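Local coordinates for fructosamine deglycase FrlB (Bacillus subtilis, PDB 3EUA), which catalyses the conversion of a range of fructosamine 6-phosphates to glucose 6-phosphate and a free amino acid, at residues S37-Y41 / Y205-S210; K174-E179 / A279-F283; I195-S201 / H223-A229; F246-L252 / L273-A279. All coordinates share one frame; numbering follows the deposited sequence.

Interaction 1: residues S37-Y41 / Y205-S210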
loop_
_atom_site.group_PDB
_atom_site.type_symbol
_atom_site.label_atom_id
_atom_site.label_comp_id
_atom_site.label_asym_id
_atom_site.label_seq_id
_atom_site.Cartn_x
_atom_site.Cartn_y
_atom_site.Cartn_z
ATOM N N SER A 37 7.249 0.247 -9.755
ATOM C CA SER A 37 6.002 0.689 -9.141
ATOM C C SER A 37 6.378 1.641 -8.026
ATOM O O SER A 37 5.756 2.695 -7.877
ATOM C CB SER A 37 5.214 -0.473 -8.573
ATOM O OG SER A 37 4.013 -0.052 -7.943
ATOM N N ALA A 38 7.423 1.293 -7.258
ATOM C CA ALA A 38 7.834 2.139 -6.115
ATOM C C ALA A 38 8.162 3.567 -6.519
ATOM O O ALA A 38 7.866 4.498 -5.778
ATOM C CB ALA A 38 9.006 1.534 -5.400
ATOM N N ILE A 39 8.772 3.760 -7.689
ATOM C CA ILE A 39 9.121 5.122 -8.117
ATOM C C ILE A 39 7.897 5.991 -8.377
ATOM O O ILE A 39 8.021 7.193 -8.523
ATOM C CB ILE A 39 10.036 5.185 -9.375
ATOM C CG1 ILE A 39 9.267 4.901 -10.684
ATOM C CG2 ILE A 39 11.295 4.302 -9.192
ATOM C CD1 ILE A 39 10.078 5.355 -11.926
HETATM N N MSE A 40 6.718 5.386 -8.457
HETATM C CA MSE A 40 5.490 6.145 -8.708
HETATM C C MSE A 40 4.748 6.655 -7.480
HETATM O O MSE A 40 3.784 7.429 -7.610
HETATM C CB MSE A 40 4.533 5.317 -9.546
HETATM C CG MSE A 40 4.983 5.198 -11.009
HETATM SE SE MSE A 40 3.994 3.893 -11.994
HETATM C CE MSE A 40 5.175 3.889 -13.495
ATOM N N TYR A 41 5.178 6.232 -6.290
ATOM C CA TYR A 41 4.503 6.624 -5.077
ATOM C C TYR A 41 4.516 8.143 -4.891
ATOM O O TYR A 41 3.494 8.726 -4.511
ATOM C CB TYR A 41 5.060 5.898 -3.846
ATOM C CG TYR A 41 4.611 4.455 -3.726
ATOM C CD1 TYR A 41 4.806 3.540 -4.751
ATOM C CD2 TYR A 41 4.089 3.978 -2.555
ATOM C CE1 TYR A 41 4.423 2.208 -4.613
ATOM C CE2 TYR A 41 3.720 2.642 -2.408
ATOM C CZ TYR A 41 3.887 1.772 -3.434
ATOM O OH TYR A 41 3.515 0.447 -3.306
ATOM N N TYR A 205 7.381 7.159 1.143
ATOM C CA TYR A 205 7.076 5.761 1.444
ATOM C C TYR A 205 7.562 4.811 0.364
ATOM O O TYR A 205 8.111 3.768 0.689
ATOM C CB TYR A 205 5.583 5.532 1.771
ATOM C CG TYR A 205 5.339 4.051 2.093
ATOM C CD1 TYR A 205 5.753 3.522 3.307
ATOM C CD2 TYR A 205 4.787 3.181 1.157
ATOM C CE1 TYR A 205 5.599 2.201 3.608
ATOM C CE2 TYR A 205 4.608 1.821 1.463
ATOM C CZ TYR A 205 5.029 1.347 2.687
ATOM O OH TYR A 205 4.899 0.019 2.996
ATOM N N GLY A 206 7.427 5.159 -0.911
ATOM C CA GLY A 206 7.906 4.268 -1.995
ATOM C C GLY A 206 9.419 4.055 -1.971
ATOM O O GLY A 206 9.880 2.980 -2.356
ATOM N N VAL A 207 10.179 5.044 -1.471
ATOM C CA VAL A 207 11.645 4.939 -1.335
ATOM C C VAL A 207 11.999 3.852 -0.321
ATOM O O VAL A 207 12.900 3.035 -0.568
ATOM C CB VAL A 207 12.304 6.322 -0.954
ATOM C CG1 VAL A 207 13.790 6.212 -0.740
ATOM C CG2 VAL A 207 11.993 7.321 -2.026
ATOM N N ALA A 208 11.284 3.851 0.814
ATOM C CA ALA A 208 11.432 2.848 1.846
ATOM C C ALA A 208 11.013 1.485 1.287
ATOM O O ALA A 208 11.716 0.462 1.447
ATOM C CB ALA A 208 10.546 3.189 3.031
ATOM N N TYR A 209 9.864 1.447 0.642
ATOM C CA TYR A 209 9.358 0.185 0.073
ATOM C C TYR A 209 10.372 -0.417 -0.893
ATOM O O TYR A 209 10.706 -1.621 -0.815
ATOM C CB TYR A 209 7.989 0.424 -0.577
ATOM C CG TYR A 209 7.405 -0.776 -1.313
ATOM C CD1 TYR A 209 6.921 -1.899 -0.608
ATOM C CD2 TYR A 209 7.276 -0.774 -2.675
ATOM C CE1 TYR A 209 6.372 -2.975 -1.276
ATOM C CE2 TYR A 209 6.734 -1.871 -3.360
ATOM C CZ TYR A 209 6.271 -2.953 -2.655
ATOM O OH TYR A 209 5.749 -4.056 -3.341
ATOM N N SER A 210 10.880 0.406 -1.812
ATOM C CA SER A 210 11.861 -0.076 -2.790
ATOM C C SER A 210 13.107 -0.568 -2.079
ATOM O O SER A 210 13.679 -1.601 -2.408
ATOM C CB SER A 210 12.237 1.060 -3.747
ATOM O OG SER A 210 12.957 0.512 -4.834
#

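Interaction 2: residues K174-E179 / A279-F283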
loop_
_atom_site.group_PDB
_atom_site.type_symbol
_atom_site.label_atom_id
_atom_site.label_comp_id
_atom_site.label_asym_id
_atom_site.label_seq_id
_atom_site.Cartn_x
_atom_site.Cartn_y
_atom_site.Cartn_z
ATOM N N LYS A 174 26.116 16.854 -3.317
ATOM C CA LYS A 174 26.445 17.316 -1.977
ATOM C C LYS A 174 25.987 16.310 -0.936
ATOM O O LYS A 174 26.700 16.036 0.019
ATOM C CB LYS A 174 25.820 18.663 -1.624
ATOM C CG LYS A 174 26.311 19.809 -2.410
ATOM C CD LYS A 174 25.790 21.076 -1.824
ATOM C CE LYS A 174 26.081 22.279 -2.695
ATOM N NZ LYS A 174 25.263 22.193 -3.930
ATOM N N ALA A 175 24.791 15.765 -1.131
ATOM C CA ALA A 175 24.244 14.770 -0.203
ATOM C C ALA A 175 25.086 13.488 -0.163
ATOM O O ALA A 175 25.337 12.940 0.906
ATOM C CB ALA A 175 22.786 14.459 -0.562
ATOM N N LEU A 176 25.529 13.010 -1.322
ATOM C CA LEU A 176 26.393 11.803 -1.409
ATOM C C LEU A 176 27.709 12.004 -0.663
ATOM O O LEU A 176 28.180 11.102 0.025
ATOM C CB LEU A 176 26.668 11.433 -2.877
ATOM C CG LEU A 176 25.387 10.939 -3.521
ATOM C CD1 LEU A 176 25.479 10.864 -5.075
ATOM C CD2 LEU A 176 25.000 9.591 -2.892
ATOM N N LYS A 177 28.305 13.182 -0.839
ATOM C CA LYS A 177 29.572 13.531 -0.211
ATOM C C LYS A 177 29.409 13.564 1.286
ATOM O O LYS A 177 30.199 13.002 2.052
ATOM C CB LYS A 177 29.995 14.923 -0.698
ATOM C CG LYS A 177 31.254 15.542 -0.096
ATOM C CD LYS A 177 31.512 16.906 -0.788
ATOM C CE LYS A 177 32.688 17.724 -0.213
ATOM N NZ LYS A 177 32.436 18.309 1.158
ATOM N N GLN A 178 28.356 14.236 1.707
ATOM C CA GLN A 178 28.059 14.369 3.114
ATOM C C GLN A 178 27.739 13.045 3.797
ATOM O O GLN A 178 28.026 12.881 4.977
ATOM C CB GLN A 178 26.910 15.381 3.287
ATOM C CG GLN A 178 26.145 15.325 4.582
ATOM C CD GLN A 178 25.049 16.376 4.647
ATOM O OE1 GLN A 178 25.218 17.492 4.148
ATOM N NE2 GLN A 178 23.946 16.043 5.306
ATOM N N GLU A 179 27.177 12.093 3.058
ATOM C CA GLU A 179 26.800 10.778 3.618
ATOM C C GLU A 179 27.779 9.618 3.418
ATOM O O GLU A 179 27.527 8.509 3.924
ATOM C CB GLU A 179 25.449 10.350 3.004
ATOM C CG GLU A 179 24.251 11.220 3.385
ATOM C CD GLU A 179 23.724 10.939 4.791
ATOM O OE1 GLU A 179 24.509 10.496 5.646
ATOM O OE2 GLU A 179 22.517 11.168 5.050
ATOM N N ALA A 279 16.157 17.130 5.559
ATOM C CA ALA A 279 16.394 18.479 6.062
ATOM C C ALA A 279 17.885 18.765 6.235
ATOM O O ALA A 279 18.278 19.939 6.251
ATOM C CB ALA A 279 15.622 18.701 7.342
ATOM N N SER A 280 18.717 17.718 6.334
ATOM C CA SER A 280 20.171 17.876 6.470
ATOM C C SER A 280 20.857 18.124 5.123
ATOM O O SER A 280 22.041 18.405 5.110
ATOM C CB SER A 280 20.780 16.669 7.187
ATOM O OG SER A 280 20.692 15.496 6.403
ATOM N N TYR A 281 20.123 18.012 4.008
ATOM C CA TYR A 281 20.665 18.252 2.684
ATOM C C TYR A 281 20.392 19.686 2.266
ATOM O O TYR A 281 19.634 20.403 2.928
ATOM C CB TYR A 281 20.109 17.228 1.664
ATOM C CG TYR A 281 20.219 15.790 2.132
ATOM C CD1 TYR A 281 21.354 15.328 2.803
ATOM C CD2 TYR A 281 19.217 14.879 1.857
ATOM C CE1 TYR A 281 21.456 14.009 3.239
ATOM C CE2 TYR A 281 19.316 13.527 2.283
ATOM C CZ TYR A 281 20.432 13.112 2.970
ATOM O OH TYR A 281 20.527 11.813 3.386
ATOM N N ASP A 282 21.002 20.110 1.160
ATOM C CA ASP A 282 20.879 21.489 0.673
ATOM C C ASP A 282 19.821 21.668 -0.410
ATOM O O ASP A 282 20.085 21.397 -1.573
ATOM C CB ASP A 282 22.254 21.917 0.155
ATOM C CG ASP A 282 22.289 23.347 -0.338
ATOM O OD1 ASP A 282 21.235 24.021 -0.309
ATOM O OD2 ASP A 282 23.385 23.793 -0.767
ATOM N N PHE A 283 18.645 22.146 -0.020
ATOM C CA PHE A 283 17.546 22.419 -0.938
ATOM C C PHE A 283 17.357 23.911 -1.135
ATOM O O PHE A 283 16.297 24.348 -1.545
ATOM C CB PHE A 283 16.247 21.794 -0.399
ATOM C CG PHE A 283 16.195 20.273 -0.524
ATOM C CD1 PHE A 283 16.786 19.456 0.432
ATOM C CD2 PHE A 283 15.525 19.681 -1.573
ATOM C CE1 PHE A 283 16.736 18.075 0.305
ATOM C CE2 PHE A 283 15.472 18.316 -1.701
ATOM C CZ PHE A 283 16.078 17.513 -0.772
HETATM O O HOH W 1 23.327 13.699 6.245
#

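Interaction 3: residues I195-S201 / H223-A229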
loop_
_atom_site.group_PDB
_atom_site.type_symbol
_atom_site.label_atom_id
_atom_site.label_comp_id
_atom_site.label_asym_id
_atom_site.label_seq_id
_atom_site.Cartn_x
_atom_site.Cartn_y
_atom_site.Cartn_z
ATOM N N ILE A 195 17.720 -9.052 9.448
ATOM C CA ILE A 195 16.533 -8.269 9.159
ATOM C C ILE A 195 16.792 -6.789 9.384
ATOM O O ILE A 195 17.417 -6.396 10.356
ATOM C CB ILE A 195 15.293 -8.723 10.010
ATOM C CG1 ILE A 195 14.049 -7.942 9.580
ATOM C CG2 ILE A 195 15.571 -8.541 11.497
ATOM C CD1 ILE A 195 12.716 -8.486 10.084
ATOM N N ILE A 196 16.321 -5.963 8.459
ATOM C CA ILE A 196 16.477 -4.521 8.585
ATOM C C ILE A 196 15.189 -3.891 8.102
ATOM O O ILE A 196 14.799 -4.079 6.941
ATOM C CB ILE A 196 17.626 -3.942 7.748
ATOM C CG1 ILE A 196 18.976 -4.583 8.104
ATOM C CG2 ILE A 196 17.653 -2.387 7.932
ATOM C CD1 ILE A 196 20.146 -4.233 7.113
ATOM N N TYR A 197 14.509 -3.190 8.999
ATOM C CA TYR A 197 13.267 -2.494 8.653
ATOM C C TYR A 197 13.554 -1.151 8.038
ATOM O O TYR A 197 14.622 -0.579 8.239
ATOM C CB TYR A 197 12.424 -2.273 9.915
ATOM C CG TYR A 197 11.759 -3.504 10.450
ATOM C CD1 TYR A 197 10.493 -3.851 10.008
ATOM C CD2 TYR A 197 12.372 -4.329 11.383
ATOM C CE1 TYR A 197 9.842 -4.997 10.478
ATOM C CE2 TYR A 197 11.726 -5.476 11.869
ATOM C CZ TYR A 197 10.454 -5.797 11.417
ATOM O OH TYR A 197 9.787 -6.924 11.869
ATOM N N THR A 198 12.615 -0.659 7.231
ATOM C CA THR A 198 12.686 0.679 6.715
ATOM C C THR A 198 11.382 1.337 7.172
ATOM O O THR A 198 10.401 0.641 7.562
ATOM C CB THR A 198 12.819 0.774 5.184
ATOM O OG1 THR A 198 11.645 0.231 4.552
ATOM C CG2 THR A 198 14.101 0.078 4.694
HETATM N N MSE A 199 11.375 2.657 7.182
HETATM C CA MSE A 199 10.196 3.411 7.596
HETATM C C MSE A 199 10.161 4.838 7.045
HETATM O O MSE A 199 11.150 5.516 7.022
HETATM C CB MSE A 199 10.112 3.414 9.119
HETATM C CG MSE A 199 9.008 4.229 9.670
HETATM SE SE MSE A 199 8.465 3.736 11.463
HETATM C CE MSE A 199 7.830 5.320 11.589
ATOM N N ALA A 200 8.997 5.262 6.585
ATOM C CA ALA A 200 8.781 6.607 6.031
ATOM C C ALA A 200 7.267 6.808 5.819
ATOM O O ALA A 200 6.475 5.887 6.086
ATOM C CB ALA A 200 9.541 6.806 4.729
ATOM N N SER A 201 6.875 8.013 5.404
ATOM C CA SER A 201 5.473 8.347 5.130
ATOM C C SER A 201 5.356 9.260 3.914
ATOM O O SER A 201 6.348 9.588 3.253
ATOM C CB SER A 201 4.818 9.014 6.352
ATOM O OG SER A 201 5.422 10.263 6.637
ATOM N N HIS A 223 16.080 -9.863 5.164
ATOM C CA HIS A 223 14.654 -9.682 5.422
ATOM C C HIS A 223 14.362 -8.214 5.638
ATOM O O HIS A 223 15.152 -7.511 6.282
ATOM C CB HIS A 223 14.221 -10.464 6.654
ATOM C CG HIS A 223 14.456 -11.937 6.543
ATOM N ND1 HIS A 223 13.760 -12.737 5.664
ATOM C CD2 HIS A 223 15.274 -12.762 7.239
ATOM C CE1 HIS A 223 14.176 -13.983 5.783
ATOM N NE2 HIS A 223 15.081 -14.031 6.748
ATOM N N SER A 224 13.230 -7.726 5.134
ATOM C CA SER A 224 12.864 -6.326 5.400
ATOM C C SER A 224 11.334 -6.176 5.367
ATOM O O SER A 224 10.584 -7.155 5.185
ATOM C CB SER A 224 13.577 -5.358 4.443
ATOM O OG SER A 224 13.518 -3.996 4.882
ATOM N N HIS A 225 10.900 -4.952 5.601
ATOM C CA HIS A 225 9.483 -4.561 5.651
ATOM C C HIS A 225 9.529 -3.077 5.725
ATOM O O HIS A 225 10.252 -2.547 6.563
ATOM C CB HIS A 225 8.860 -5.029 6.960
ATOM C CG HIS A 225 7.382 -4.807 7.076
ATOM N ND1 HIS A 225 6.642 -5.382 8.091
ATOM C CD2 HIS A 225 6.487 -4.187 6.265
ATOM C CE1 HIS A 225 5.366 -5.047 7.941
ATOM N NE2 HIS A 225 5.245 -4.323 6.839
ATOM N N ALA A 226 8.783 -2.389 4.880
ATOM C CA ALA A 226 8.727 -0.935 4.914
ATOM C C ALA A 226 7.497 -0.551 5.717
ATOM O O ALA A 226 6.390 -0.666 5.248
ATOM C CB ALA A 226 8.656 -0.311 3.519
ATOM N N ILE A 227 7.722 -0.044 6.908
ATOM C CA ILE A 227 6.627 0.370 7.780
ATOM C C ILE A 227 6.194 1.801 7.468
ATOM O O ILE A 227 7.002 2.676 7.400
ATOM C CB ILE A 227 7.034 0.331 9.295
ATOM C CG1 ILE A 227 7.682 -1.012 9.658
ATOM C CG2 ILE A 227 5.814 0.639 10.203
ATOM C CD1 ILE A 227 6.847 -2.161 9.317
ATOM N N HIS A 228 4.910 2.042 7.314
ATOM C CA HIS A 228 4.445 3.402 7.131
ATOM C C HIS A 228 4.538 4.090 8.518
ATOM O O HIS A 228 4.111 3.543 9.556
ATOM C CB HIS A 228 3.044 3.444 6.529
ATOM C CG HIS A 228 2.494 4.829 6.409
ATOM N ND1 HIS A 228 1.900 5.482 7.467
ATOM C CD2 HIS A 228 2.480 5.700 5.374
ATOM C CE1 HIS A 228 1.533 6.689 7.083
ATOM N NE2 HIS A 228 1.907 6.860 5.827
ATOM N N ALA A 229 5.151 5.265 8.552
ATOM C CA ALA A 229 5.387 5.992 9.824
ATOM C C ALA A 229 4.155 6.267 10.675
ATOM O O ALA A 229 4.267 6.353 11.902
ATOM C CB ALA A 229 6.134 7.266 9.581
#

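Interaction 4: residues F246-L252 / L273-A279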
loop_
_atom_site.group_PDB
_atom_site.type_symbol
_atom_site.label_atom_id
_atom_site.label_comp_id
_atom_site.label_asym_id
_atom_site.label_seq_id
_atom_site.Cartn_x
_atom_site.Cartn_y
_atom_site.Cartn_z
ATOM N N PHE A 246 16.545 -0.407 12.163
ATOM C CA PHE A 246 15.569 0.421 11.447
ATOM C C PHE A 246 16.248 1.510 10.651
ATOM O O PHE A 246 17.088 2.220 11.193
ATOM C CB PHE A 246 14.606 1.130 12.427
ATOM C CG PHE A 246 13.306 0.369 12.690
ATOM C CD1 PHE A 246 13.250 -0.667 13.611
ATOM C CD2 PHE A 246 12.153 0.706 12.010
ATOM C CE1 PHE A 246 12.051 -1.350 13.854
ATOM C CE2 PHE A 246 10.961 0.011 12.242
ATOM C CZ PHE A 246 10.921 -1.010 13.158
ATOM N N ILE A 247 15.895 1.625 9.372
ATOM C CA ILE A 247 16.336 2.703 8.517
ATOM C C ILE A 247 15.122 3.618 8.493
ATOM O O ILE A 247 14.036 3.195 8.071
ATOM C CB ILE A 247 16.636 2.301 7.068
ATOM C CG1 ILE A 247 17.868 1.402 6.963
ATOM C CG2 ILE A 247 16.821 3.569 6.183
ATOM C CD1 ILE A 247 17.980 0.785 5.575
ATOM N N ILE A 248 15.305 4.854 8.922
ATOM C CA ILE A 248 14.228 5.824 9.025
ATOM C C ILE A 248 14.460 7.031 8.147
ATOM O O ILE A 248 15.513 7.667 8.195
ATOM C CB ILE A 248 14.116 6.264 10.481
ATOM C CG1 ILE A 248 13.678 5.056 11.314
ATOM C CG2 ILE A 248 13.175 7.491 10.611
ATOM C CD1 ILE A 248 13.501 5.308 12.819
ATOM N N LEU A 249 13.469 7.332 7.311
ATOM C CA LEU A 249 13.581 8.445 6.386
ATOM C C LEU A 249 12.697 9.604 6.786
ATOM O O LEU A 249 11.542 9.418 7.116
ATOM C CB LEU A 249 13.165 8.034 4.977
ATOM C CG LEU A 249 13.863 6.808 4.410
ATOM C CD1 LEU A 249 13.241 6.487 3.038
ATOM C CD2 LEU A 249 15.386 6.960 4.376
ATOM N N LEU A 250 13.254 10.796 6.775
ATOM C CA LEU A 250 12.492 11.984 7.088
ATOM C C LEU A 250 12.576 12.865 5.863
ATOM O O LEU A 250 13.668 13.235 5.426
ATOM C CB LEU A 250 12.989 12.696 8.341
ATOM C CG LEU A 250 12.852 11.905 9.639
ATOM C CD1 LEU A 250 14.167 11.121 9.907
ATOM C CD2 LEU A 250 12.520 12.868 10.736
ATOM N N GLY A 251 11.416 13.177 5.292
ATOM C CA GLY A 251 11.341 13.986 4.087
ATOM C C GLY A 251 11.000 15.419 4.391
ATOM O O GLY A 251 11.131 15.873 5.528
ATOM N N LEU A 252 10.549 16.114 3.366
ATOM C CA LEU A 252 10.208 17.536 3.476
ATOM C C LEU A 252 8.748 17.811 3.068
ATOM O O LEU A 252 8.343 18.970 2.807
ATOM C CB LEU A 252 11.153 18.361 2.584
ATOM C CG LEU A 252 12.657 18.313 2.895
ATOM C CD1 LEU A 252 13.466 19.010 1.826
ATOM C CD2 LEU A 252 12.960 18.906 4.284
ATOM N N LEU A 273 19.642 2.428 14.767
ATOM C CA LEU A 273 18.878 3.299 13.857
ATOM C C LEU A 273 19.770 3.943 12.814
ATOM O O LEU A 273 20.862 4.398 13.129
ATOM C CB LEU A 273 18.212 4.435 14.637
ATOM C CG LEU A 273 17.297 4.058 15.794
ATOM C CD1 LEU A 273 16.632 5.296 16.325
ATOM C CD2 LEU A 273 16.235 3.049 15.352
ATOM N N THR A 274 19.320 3.934 11.561
ATOM C CA THR A 274 20.065 4.561 10.473
ATOM C C THR A 274 19.103 5.587 9.978
ATOM O O THR A 274 18.107 5.243 9.323
ATOM C CB THR A 274 20.446 3.563 9.377
ATOM O OG1 THR A 274 21.374 2.611 9.920
ATOM C CG2 THR A 274 21.121 4.265 8.262
ATOM N N VAL A 275 19.383 6.850 10.274
ATOM C CA VAL A 275 18.460 7.926 9.956
ATOM C C VAL A 275 18.920 8.799 8.786
ATOM O O VAL A 275 20.036 9.298 8.782
ATOM C CB VAL A 275 18.263 8.866 11.193
ATOM C CG1 VAL A 275 17.237 9.946 10.913
ATOM C CG2 VAL A 275 17.881 8.047 12.444
ATOM N N LEU A 276 18.063 8.955 7.789
ATOM C CA LEU A 276 18.370 9.828 6.642
ATOM C C LEU A 276 17.350 10.923 6.686
ATOM O O LEU A 276 16.149 10.675 6.485
ATOM C CB LEU A 276 18.265 9.102 5.290
ATOM C CG LEU A 276 19.407 8.172 4.923
ATOM C CD1 LEU A 276 19.365 6.915 5.782
ATOM C CD2 LEU A 276 19.272 7.868 3.430
ATOM N N ASP A 277 17.807 12.132 6.987
ATOM C CA ASP A 277 16.904 13.276 7.104
ATOM C C ASP A 277 17.192 14.259 5.982
ATOM O O ASP A 277 18.275 14.859 5.933
ATOM C CB ASP A 277 17.073 13.946 8.484
ATOM C CG ASP A 277 16.086 15.114 8.733
ATOM O OD1 ASP A 277 15.371 15.578 7.811
ATOM O OD2 ASP A 277 16.037 15.589 9.888
ATOM N N ALA A 278 16.219 14.424 5.086
ATOM C CA ALA A 278 16.326 15.320 3.946
ATOM C C ALA A 278 16.584 16.778 4.361
ATOM O O ALA A 278 17.130 17.570 3.604
ATOM C CB ALA A 278 15.062 15.243 3.107
ATOM N N ALA A 279 16.157 17.130 5.559
ATOM C CA ALA A 279 16.394 18.479 6.062
ATOM C C ALA A 279 17.885 18.765 6.235
ATOM O O ALA A 279 18.278 19.939 6.251
ATOM C CB ALA A 279 15.622 18.701 7.342
#

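Interaction 1: residues S37-Y41 / Y205-S210
The Y209 ring has the hydroxyl of Y41 over one face, its OH 3.9 Å above the plane and displaced toward the rim, while the methyl of A38 comes in at the edge, CB lying 4.0 Å from CD2 of Y209. Y205 offers Y41 an edge instead: Y205 CD2 sits 3.8 Å from Y41 CE2, and these two side chains run alongside each other in the same direction. Y41 and Y209 form a slipped pair, with planes 27° apart but centroids separated by 5.8 Å, so that overlap is slight. Y205 and Y209 stand one helical turn apart, each with CG anti to its backbone nitrogen (chi1 -179° and 175°), and both reach Y41. Between them the helix offers bare backbone: CA of G206 makes an off-centre CH-pi contact, 4.2 Å from the centroid of the Y41 ring. The backbones come close here, the CA atoms of A38 and G206 being 4.6 Å apart. A38 and Y41 begin and end a type I turn, and A38 CB rests 3.7 Å from CB of S210. No hydrogen bond crosses the contact. The phenol groups of the helix bond outward, Y205 OH with A226 O and Y209 OH with E231 of the second subunit. Apolar and aromatic packing thus joins the two SIS domains here, while the tyrosine hydroxyls tie it to the second sheet and the second subunit.

Interaction 2: residues K174-E179 / A279-F283
S280 is gripped by Q178 through its backbone: Q178 NE2 donates to S280 O at 3.0 Å. The bond lies in the amide plane of Q178, but the nitrogen stands 63° out of the carbonyl plane of S280. A water adds a second path, accepting from Q178 NE2 at 2.6 Å and donating to S280 OG, which also bonds with D277 O. Next comes Y281, whose ring lies against the helix. A175 CB sits over one face of the Y281 ring, 3.8 Å above its plane and toward the rim, and E179 lies at the edge. Y281 OH donates to the anti lone pair of E179 OE2 at 2.7 Å, with carboxylate and ring planes 69° apart. A bend at chi2 (-77°) folds the E179 chain back toward the phenol; its OE1 bonds with N182 ND2, holding the carboxylate from the other oxygen. D282 meets K174 more loosely: K174 NZ stays 4.0 Å from D282 OD2, beyond a salt bridge, and OD1 instead bonds with T284 OG1. Docked on the long helix 158-190, this is the beta-to-alpha connection from strand 273-277 to helix 288-313 in the alpha/beta fold of the second SIS domain.

Interaction 3: residues I195-S201 / H223-A229
T198 and A226 are bridged in parallel strands 197-200 and 226-228, whose axes approach to 4.5 Å at 31°, a marked twist. T198 is bonded through both its backbone N, which donates to H225 O, and its backbone O, which accepts from I227 N at 2.8 Å. I196 N to H223 O and A229 N to A200 O close the two ends; between them A200 N reaches I227 O only weakly, and H225 N, 4.2 Å from I196 O, is buried with no partner in the model. Among the side chains, CE1 of Y197 packs on CB of H225 at 3.7 Å, and Y197 CD1 meets I227 CG1 at 4.0 Å. T198 OG1, placed between its backbone nitrogen and carbonyl carbon (chi1 64°), passes 3.2 Å from A226 CB and bonds with S212 OG, as does S224 OG. S201 CB lies 3.7 Å from NE2 of H228, an imidazole nitrogen bonded to E63 of the second subunit. The start of the contact also serves the subunit interface: Y197 OH bonds with H223 ND1 of the second subunit, and H225 stacks on its counterpart there. Helix 205-220, which connects the strands, packs on A226 through A208 and S212; M199 touches A262 of helix 256-269, and strand 246-250 continues the sheet beyond strand 197-200.

Interaction 4: residues F246-L252 / L273-A279
F246-L250 and L273-D277 are neighbouring parallel strands of a beta-alpha-beta crossover through helix 256-269, bonded in regular register from F246 O with T274 N to L250 O with A278 N. The five backbone bonds are nearly uniform, L276 N to I248 O measuring 2.9 Å. I247, L249, T274 and L276 share one face: I247 and T274 run alongside each other, and so do L249 and L276, with L249 CD2 3.7 Å from L276 CB. F246, I248, L250, L273, V275 and D277 occupy the other. There L250 CD1 presses on V275 CG1 at 3.4 Å, tighter than usual, with the L250 branch turned off a normal rotamer (chi2 93°). Past the strands, L252 CG rests 3.9 Å from A278 CB. D277 OD1 closes an Asx turn by accepting from A279 N at 2.8 Å, that nitrogen lying 48° out of the carboxylate plane of D277, and also takes a salt bridge from R256. Helix 256-269 packs on V275 through L263, whereas L276 lies on L299, V302 and L303 of helix 288-313 and T274 on F186 of helix 158-190. On its far side strand 246-250 bonds to strand 197-200; strand 273-277 forms one edge of this sheet within the chain.

Interactions 3 and 4, centres 11 Å apart, lie in one four-stranded parallel sheet of the second SIS domain, meeting where strands 197-200 and 246-250 pair. Along the chain 3 closes before 4 opens, each joining the strands of a beta-alpha-beta unit. Interaction 2, its centre about 12 Å from that of interaction 4 and sharing A279 with it, docks the loop after edge strand 273-277 on helix 158-190; its two segments bracket both sheet contacts in sequence. Interaction 1 spans the two SIS domains near the centre of the chain: its helix, 205-220, links the strands of interaction 3, and V207 touches L249 of interaction 4. The second sheet is thereby tied to both the first domain and the long helix.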